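Local atomic coordinates of activator of Hsp90 ATPase homologue 1/2-like C-terminal domain-containing protein (Nitrosomonas europaea, PDB entry 1XFS), a protein that is of unknown function but belongs to the AHA1 family, whose namesake stimulates the ATPase activity of Hsp90. Residues V25-G28 / L29-E33; K142-E146 / M147-E151. All coordinates share one frame; numbering follows the deposited sequence.

Contact 1 of 2, residues V25-G28 / L29-E33; sequences VWRG and LTEPE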
ATOM      1  N   VAL A  25      10.883  -4.510 -21.795  1.00 12.11           N
ATOM      2  CA  VAL A  25       9.734  -3.750 -21.329  1.00 10.86           C
ATOM      3  C   VAL A  25       9.866  -3.531 -19.828  1.00 11.25           C
ATOM      4  O   VAL A  25       9.624  -2.428 -19.321  1.00 10.19           O
ATOM      5  CB  VAL A  25       8.410  -4.489 -21.624  1.00 10.92           C
ATOM      6  CG1 VAL A  25       7.232  -3.732 -21.012  1.00 10.53           C
ATOM      7  CG2 VAL A  25       8.222  -4.618 -23.132  1.00 14.47           C
ATOM      8  N   TRP A  26      10.267  -4.577 -19.117  1.00 11.67           N
ATOM      9  CA  TRP A  26      10.427  -4.465 -17.677  1.00  9.99           C
ATOM     10  C   TRP A  26      11.443  -3.390 -17.327  1.00 10.63           C
ATOM     11  O   TRP A  26      11.228  -2.620 -16.400  1.00 10.09           O
ATOM     12  CB  TRP A  26      10.854  -5.802 -17.076  1.00 10.34           C
ATOM     13  CG  TRP A  26      10.979  -5.754 -15.578  1.00 10.28           C
ATOM     14  CD1 TRP A  26      12.131  -5.746 -14.849  1.00 10.52           C
ATOM     15  CD2 TRP A  26       9.902  -5.714 -14.629  1.00  9.96           C
ATOM     16  NE1 TRP A  26      11.842  -5.711 -13.499  1.00 11.89           N
ATOM     17  CE2 TRP A  26      10.480  -5.692 -13.340  1.00 10.87           C
ATOM     18  CE3 TRP A  26       8.503  -5.700 -14.745  1.00  9.27           C
ATOM     19  CZ2 TRP A  26       9.709  -5.658 -12.170  1.00 11.74           C
ATOM     20  CZ3 TRP A  26       7.732  -5.666 -13.574  1.00  9.74           C
ATOM     21  CH2 TRP A  26       8.342  -5.647 -12.309  1.00 10.37           C
ATOM     22  N   ARG A  27      12.548  -3.329 -18.063  1.00 10.86           N
ATOM     23  CA  ARG A  27      13.548  -2.311 -17.775  1.00 11.32           C
ATOM     24  C   ARG A  27      12.969  -0.920 -18.027  1.00 11.51           C
ATOM     25  O   ARG A  27      13.239   0.025 -17.281  1.00 10.93           O
ATOM     26  CB  ARG A  27      14.805  -2.528 -18.618  1.00 12.94           C
ATOM     27  CG  ARG A  27      15.536  -3.820 -18.276  1.00 15.40           C
ATOM     28  CD  ARG A  27      16.796  -3.977 -19.108  1.00 21.18           C
ATOM     29  NE  ARG A  27      17.720  -2.873 -18.879  1.00 23.08           N
ATOM     30  CZ  ARG A  27      18.886  -2.732 -19.502  1.00 29.11           C
ATOM     31  NH1 ARG A  27      19.275  -3.627 -20.398  1.00 28.36           N
ATOM     32  NH2 ARG A  27      19.667  -1.695 -19.223  1.00 28.84           N
ATOM     33  N   GLY A  28      12.158  -0.792 -19.072  1.00 13.08           N
ATOM     34  CA  GLY A  28      11.553   0.494 -19.368  1.00 11.69           C
ATOM     35  C   GLY A  28      10.628   0.972 -18.258  1.00 11.46           C
ATOM     36  O   GLY A  28      10.520   2.168 -17.994  1.00 12.59           O
ATOM     37  N   LEU A  29       9.961   0.033 -17.597  1.00 11.27           N
ATOM     38  CA  LEU A  29       9.037   0.364 -16.520  1.00 11.65           C
ATOM     39  C   LEU A  29       9.694   0.631 -15.178  1.00 10.42           C
ATOM     40  O   LEU A  29       9.089   1.255 -14.307  1.00 11.56           O
ATOM     41  CB  LEU A  29       8.033  -0.775 -16.336  1.00 13.07           C
ATOM     42  CG  LEU A  29       6.964  -0.908 -17.416  1.00 17.83           C
ATOM     43  CD1 LEU A  29       6.334  -2.285 -17.334  1.00 19.29           C
ATOM     44  CD2 LEU A  29       5.922   0.183 -17.232  1.00 19.81           C
ATOM     45  N   THR A  30      10.934   0.185 -15.022  1.00 10.95           N
ATOM     46  CA  THR A  30      11.616   0.303 -13.741  1.00 12.40           C
ATOM     47  C   THR A  30      12.912   1.110 -13.648  1.00 13.52           C
ATOM     48  O   THR A  30      13.380   1.390 -12.540  1.00 13.66           O
ATOM     49  CB  THR A  30      11.893  -1.101 -13.200  1.00 11.43           C
ATOM     50  OG1 THR A  30      12.734  -1.808 -14.122  1.00 13.55           O
ATOM     51  CG2 THR A  30      10.583  -1.869 -13.056  1.00 10.20           C
ATOM     52  N   GLU A  31      13.499   1.473 -14.781  1.00 13.33           N
ATOM     53  CA  GLU A  31      14.745   2.238 -14.766  1.00 14.68           C
ATOM     54  C   GLU A  31      14.510   3.729 -14.998  1.00 14.58           C
ATOM     55  O   GLU A  31      14.037   4.140 -16.058  1.00 14.72           O
ATOM     56  CB  GLU A  31      15.712   1.691 -15.823  1.00 13.40           C
ATOM     57  CG  GLU A  31      16.105   0.232 -15.593  1.00 16.69           C
ATOM     58  CD  GLU A  31      17.151  -0.262 -16.577  1.00 21.41           C
ATOM     59  OE1 GLU A  31      17.403  -1.488 -16.614  1.00 21.69           O
ATOM     60  OE2 GLU A  31      17.733   0.574 -17.306  1.00 24.55           O
ATOM     61  N   PRO A  32      14.846   4.563 -14.003  1.00 14.88           N
ATOM     62  CA  PRO A  32      14.668   6.016 -14.102  1.00 16.18           C
ATOM     63  C   PRO A  32      15.188   6.616 -15.417  1.00 16.96           C
ATOM     64  O   PRO A  32      14.506   7.423 -16.041  1.00 16.40           O
ATOM     65  CB  PRO A  32      15.420   6.537 -12.878  1.00 15.49           C
ATOM     66  CG  PRO A  32      15.199   5.440 -11.872  1.00 16.46           C
ATOM     67  CD  PRO A  32      15.434   4.191 -12.704  1.00 15.63           C
ATOM     68  N   GLU A  33      16.383   6.208 -15.836  1.00 17.80           N
ATOM     69  CA  GLU A  33      16.973   6.715 -17.071  1.00 20.10           C
ATOM     70  C   GLU A  33      16.075   6.494 -18.287  1.00 20.18           C
ATOM     71  O   GLU A  33      16.133   7.253 -19.257  1.00 20.48           O
ATOM     72  CB  GLU A  33      18.343   6.073 -17.313  1.00 24.01           C
ATOM     73  CG  GLU A  33      19.471   6.687 -16.491  1.00 29.31           C
ATOM     74  CD  GLU A  33      19.887   8.062 -16.996  1.00 32.20           C
ATOM     75  OE1 GLU A  33      20.572   8.133 -18.039  1.00 33.56           O
ATOM     76  OE2 GLU A  33      19.521   9.074 -16.361  1.00 34.51           O
TER
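Val-25 O accepts the amide of Leu-29 at 3.0 Å (O to N), the four-residue spacing of an alpha-helix, and Trp-26 O receives weaker bonds from the amides of Leu-29 and Thr-30. One residue on, Arg-27 O takes two donors, Glu-31 N at 2.9 Å and the amide of Thr-30, three residues on. The three-residue bond from Thr-30 N is consistent with a tightening of the last turn: Glu-31 is the first residue to leave helical backbone angles, and it is also the N-cap of the short helix 32-35.

Side chains follow the same spacing. Thr-30 CG2 stands over one face of the Trp-26 indole, a CH-pi contact displaced toward the rim, with CE2 its nearest ring atom at 3.8 Å. The methyl lies 22° off the normal of the six-membered ring. Thr-30 OG1 turns instead to the backbone, 2.8 Å from Trp-26 O. The Val-25 and Leu-29 side chains lie side by side, pointing the same way, with CG1 of Val-25 4.1 Å from CD1 of Leu-29.

These groups belong to the first helix after strand 11-18 in the helix-grip (Bet v 1-like) fold; Leu-120 of strand 115-122 touches Val-25, Trp-26 and Leu-29, while Leu-86 meets Trp-26 and Thr-30.

Farther out, the Arg-27 chain bends at chi3 (60°), which brings NE, rather than a terminal nitrogen, to Glu-31 OE1 at 2.7 Å as a salt bridge. OE1 is approached from above its carboxylate plane, the two flat groups being turned 41° apart. Glu-31 OE1 also lies 3.4 Å from Arg-27 CG, against the aliphatic part of the chain. With an alanine in place of Glu-31, the Arg-27 charge would probably lose its mate at the helix end, and the guanidinium would be freer to turn.

Contact 2 of 2, residues K142-E146 / M147-E151; sequences KLHEE and MGFHE
Phe-149 and His-144 meet across a Schellman motif, the turn that ends helix 138-145 just before helix 149-167 begins. Two backbone bonds define it: Gly-148 N gives to Glu-145 O at 3.1 Å, and Phe-149 N reaches back weakly to His-144 O. Gly-148 has a positive phi of 86°, and its backbone angles are ones where any CB would collide with the carbonyl oxygen of Met-147, so only a glycine fits without strain.

The Phe-149 side chain can be traced outward from there. CB sits 3.4 Å from His-144 O and lies above the face of the imidazole, a CH-pi contact over the face. With CG anti to the backbone N (chi1 167°), the phenyl continues across the same imidazole. Of the phenyl atoms CD2 comes closest to the imidazole, 3.5 Å from His-144 CE1, and CE2 reaches the same carbon more distantly. The rings form an edge-to-face pair, planes at 66°, with the phenylalanine edge toward the histidine face. The histidine is held from elsewhere too: its ND1 is hydrogen-bonded to His-135 NE2, and Leu-12 of strand 11-18 touches both aromatic residues.

At the exposed flank Met-147, modelled as selenomethionine, bends at chi2 and chi3 and lays its CE against Leu-143, 3.6 Å from CG. Its CB meets the imidazole at the edge instead, near the ring plane. A water bridges the helix junction, donating to Glu-145 O at 2.6 Å and accepting from His-150 N at 3.2 Å.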
ATOM      1  N   LYS A 142     -14.225   8.918 -12.790  1.00 18.30           N
ATOM      2  CA  LYS A 142     -14.800   9.773 -13.824  1.00 20.47           C
ATOM      3  C   LYS A 142     -13.882  10.967 -14.083  1.00 21.14           C
ATOM      4  O   LYS A 142     -13.651  11.350 -15.233  1.00 22.68           O
ATOM      5  CB  LYS A 142     -16.185  10.256 -13.375  1.00 20.66           C
ATOM      6  CG  LYS A 142     -16.948  11.083 -14.401  1.00 24.56           C
ATOM      7  CD  LYS A 142     -17.303  10.271 -15.633  1.00 25.74           C
ATOM      8  CE  LYS A 142     -18.173  11.081 -16.584  1.00 28.01           C
ATOM      9  NZ  LYS A 142     -18.571  10.289 -17.779  1.00 29.71           N
ATOM     10  N   LEU A 143     -13.352  11.543 -13.009  1.00 20.86           N
ATOM     11  CA  LEU A 143     -12.457  12.688 -13.116  1.00 22.35           C
ATOM     12  C   LEU A 143     -11.211  12.339 -13.921  1.00 23.60           C
ATOM     13  O   LEU A 143     -10.745  13.138 -14.736  1.00 23.23           O
ATOM     14  CB  LEU A 143     -12.044  13.170 -11.725  1.00 24.11           C
ATOM     15  CG  LEU A 143     -11.072  14.355 -11.683  1.00 25.63           C
ATOM     16  CD1 LEU A 143     -11.719  15.572 -12.337  1.00 28.30           C
ATOM     17  CD2 LEU A 143     -10.698  14.663 -10.242  1.00 27.62           C
ATOM     18  N   HIS A 144     -10.669  11.148 -13.686  1.00 22.21           N
ATOM     19  CA  HIS A 144      -9.471  10.716 -14.403  1.00 23.54           C
ATOM     20  C   HIS A 144      -9.786  10.597 -15.891  1.00 23.92           C
ATOM     21  O   HIS A 144      -8.947  10.904 -16.739  1.00 25.17           O
ATOM     22  CB  HIS A 144      -8.970   9.372 -13.855  1.00 22.14           C
ATOM     23  CG  HIS A 144      -7.494   9.169 -14.009  1.00 22.88           C
ATOM     24  ND1 HIS A 144      -6.831   8.084 -13.473  1.00 23.15           N
ATOM     25  CD2 HIS A 144      -6.547   9.915 -14.630  1.00 22.71           C
ATOM     26  CE1 HIS A 144      -5.542   8.173 -13.757  1.00 21.58           C
ATOM     27  NE2 HIS A 144      -5.345   9.274 -14.457  1.00 23.91           N
ATOM     28  N   GLU A 145     -10.998  10.152 -16.207  1.00 25.35           N
ATOM     29  CA  GLU A 145     -11.413  10.024 -17.600  1.00 27.75           C
ATOM     30  C   GLU A 145     -11.447  11.405 -18.247  1.00 29.87           C
ATOM     31  O   GLU A 145     -10.991  11.586 -19.372  1.00 30.14           O
ATOM     32  CB  GLU A 145     -12.802   9.384 -17.693  1.00 27.33           C
ATOM     33  CG  GLU A 145     -12.830   7.893 -17.403  1.00 28.85           C
ATOM     34  CD  GLU A 145     -14.213   7.300 -17.590  1.00 28.81           C
ATOM     35  OE1 GLU A 145     -14.849   7.587 -18.626  1.00 31.18           O
ATOM     36  OE2 GLU A 145     -14.663   6.535 -16.712  1.00 26.86           O
ATOM     37  N   GLU A 146     -11.995  12.375 -17.523  1.00 31.63           N
ATOM     38  CA  GLU A 146     -12.093  13.744 -18.016  1.00 34.64           C
ATOM     39  C   GLU A 146     -10.720  14.400 -18.004  1.00 36.30           C
ATOM     40  O   GLU A 146     -10.553  15.531 -18.459  1.00 37.64           O
ATOM     41  CB  GLU A 146     -13.049  14.548 -17.136  1.00 33.91           C
ATOM     42  CG  GLU A 146     -14.369  13.848 -16.873  1.00 33.44           C
ATOM     43  CD  GLU A 146     -15.267  14.627 -15.935  1.00 33.57           C
ATOM     44  OE1 GLU A 146     -14.793  15.028 -14.851  1.00 32.66           O
ATOM     45  OE2 GLU A 146     -16.449  14.830 -16.278  1.00 34.09           O
HETATM   46  N   MSE A 147      -9.736  13.680 -17.475  1.00 39.04           N
HETATM   47  CA  MSE A 147      -8.375  14.187 -17.391  1.00 41.20           C
HETATM   48  C   MSE A 147      -7.540  13.664 -18.559  1.00 40.25           C
HETATM   49  O   MSE A 147      -6.370  14.019 -18.704  1.00 40.45           O
HETATM   50  CB  MSE A 147      -7.743  13.754 -16.069  1.00 46.20           C
HETATM   51  CG  MSE A 147      -6.744  14.744 -15.496  1.00 52.67           C
HETATM   52 SE   MSE A 147      -7.608  16.356 -14.866  1.00 63.05          SE
HETATM   53  CE  MSE A 147      -8.112  15.742 -13.104  1.00 59.70           C
ATOM     54  N   GLY A 148      -8.146  12.815 -19.385  1.00 38.60           N
ATOM     55  CA  GLY A 148      -7.443  12.264 -20.529  1.00 36.48           C
ATOM     56  C   GLY A 148      -6.647  11.013 -20.207  1.00 35.01           C
ATOM     57  O   GLY A 148      -5.541  10.827 -20.718  1.00 34.69           O
ATOM     58  N   PHE A 149      -7.207  10.149 -19.366  1.00 33.57           N
ATOM     59  CA  PHE A 149      -6.533   8.913 -18.986  1.00 32.51           C
ATOM     60  C   PHE A 149      -6.254   8.003 -20.176  1.00 31.56           C
ATOM     61  O   PHE A 149      -5.107   7.640 -20.433  1.00 29.48           O
ATOM     62  CB  PHE A 149      -7.362   8.154 -17.941  1.00 33.63           C
ATOM     63  CG  PHE A 149      -6.913   6.733 -17.724  1.00 35.85           C
ATOM     64  CD1 PHE A 149      -7.443   5.695 -18.488  1.00 35.83           C
ATOM     65  CD2 PHE A 149      -5.936   6.437 -16.778  1.00 35.94           C
ATOM     66  CE1 PHE A 149      -7.008   4.382 -18.314  1.00 37.69           C
ATOM     67  CE2 PHE A 149      -5.493   5.127 -16.595  1.00 37.53           C
ATOM     68  CZ  PHE A 149      -6.029   4.097 -17.366  1.00 37.68           C
ATOM     69  N   HIS A 150      -7.305   7.631 -20.899  1.00 31.03           N
ATOM     70  CA  HIS A 150      -7.153   6.745 -22.045  1.00 31.82           C
ATOM     71  C   HIS A 150      -6.158   7.280 -23.069  1.00 30.79           C
ATOM     72  O   HIS A 150      -5.232   6.572 -23.464  1.00 30.38           O
ATOM     73  CB  HIS A 150      -8.511   6.494 -22.705  1.00 34.08           C
ATOM     74  CG  HIS A 150      -8.457   5.528 -23.848  1.00 35.73           C
ATOM     75  ND1 HIS A 150      -7.977   5.875 -25.093  1.00 37.32           N
ATOM     76  CD2 HIS A 150      -8.803   4.222 -23.929  1.00 37.00           C
ATOM     77  CE1 HIS A 150      -8.031   4.823 -25.892  1.00 37.45           C
ATOM     78  NE2 HIS A 150      -8.528   3.807 -25.209  1.00 38.08           N
ATOM     79  N   GLU A 151      -6.339   8.527 -23.496  1.00 29.79           N
ATOM     80  CA  GLU A 151      -5.434   9.124 -24.474  1.00 29.12           C
ATOM     81  C   GLU A 151      -4.030   9.280 -23.904  1.00 27.19           C
ATOM     82  O   GLU A 151      -3.045   8.902 -24.537  1.00 25.99           O
ATOM     83  CB  GLU A 151      -5.940  10.499 -24.920  1.00 32.53           C
ATOM     84  CG  GLU A 151      -5.049  11.163 -25.967  1.00 36.69           C
ATOM     85  CD  GLU A 151      -5.458  12.592 -26.275  1.00 39.76           C
ATOM     86  OE1 GLU A 151      -4.838  13.209 -27.170  1.00 41.16           O
ATOM     87  OE2 GLU A 151      -6.393  13.101 -25.620  1.00 41.81           O
TER
HETATM   88  O   HOH W   1      -9.855   9.590 -20.659  1.00 32.12           O

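Overall arrangement
From the N terminus the chain runs through strand 11-18 into helix 22-30, where contact 1 closes a local turn at the step into helix 32-35. The remaining strands of the antiparallel sheet follow, and only after strand 127-134 does contact 2 close a second turn, between helices 138-145 and 149-167. The two are in series, neither nested nor crossed, with centres 24 Å apart on opposite sides of the chain's centre and no touch between them. Both are helix-to-helix junctions placed against the sheet, but on different strands: contact 1 rests on 85-89 and 115-122, with Pro-32 on 45-51, contact 2 on 11-18. Contact 1 is largely buried, whereas contact 2 lies nearer the surface.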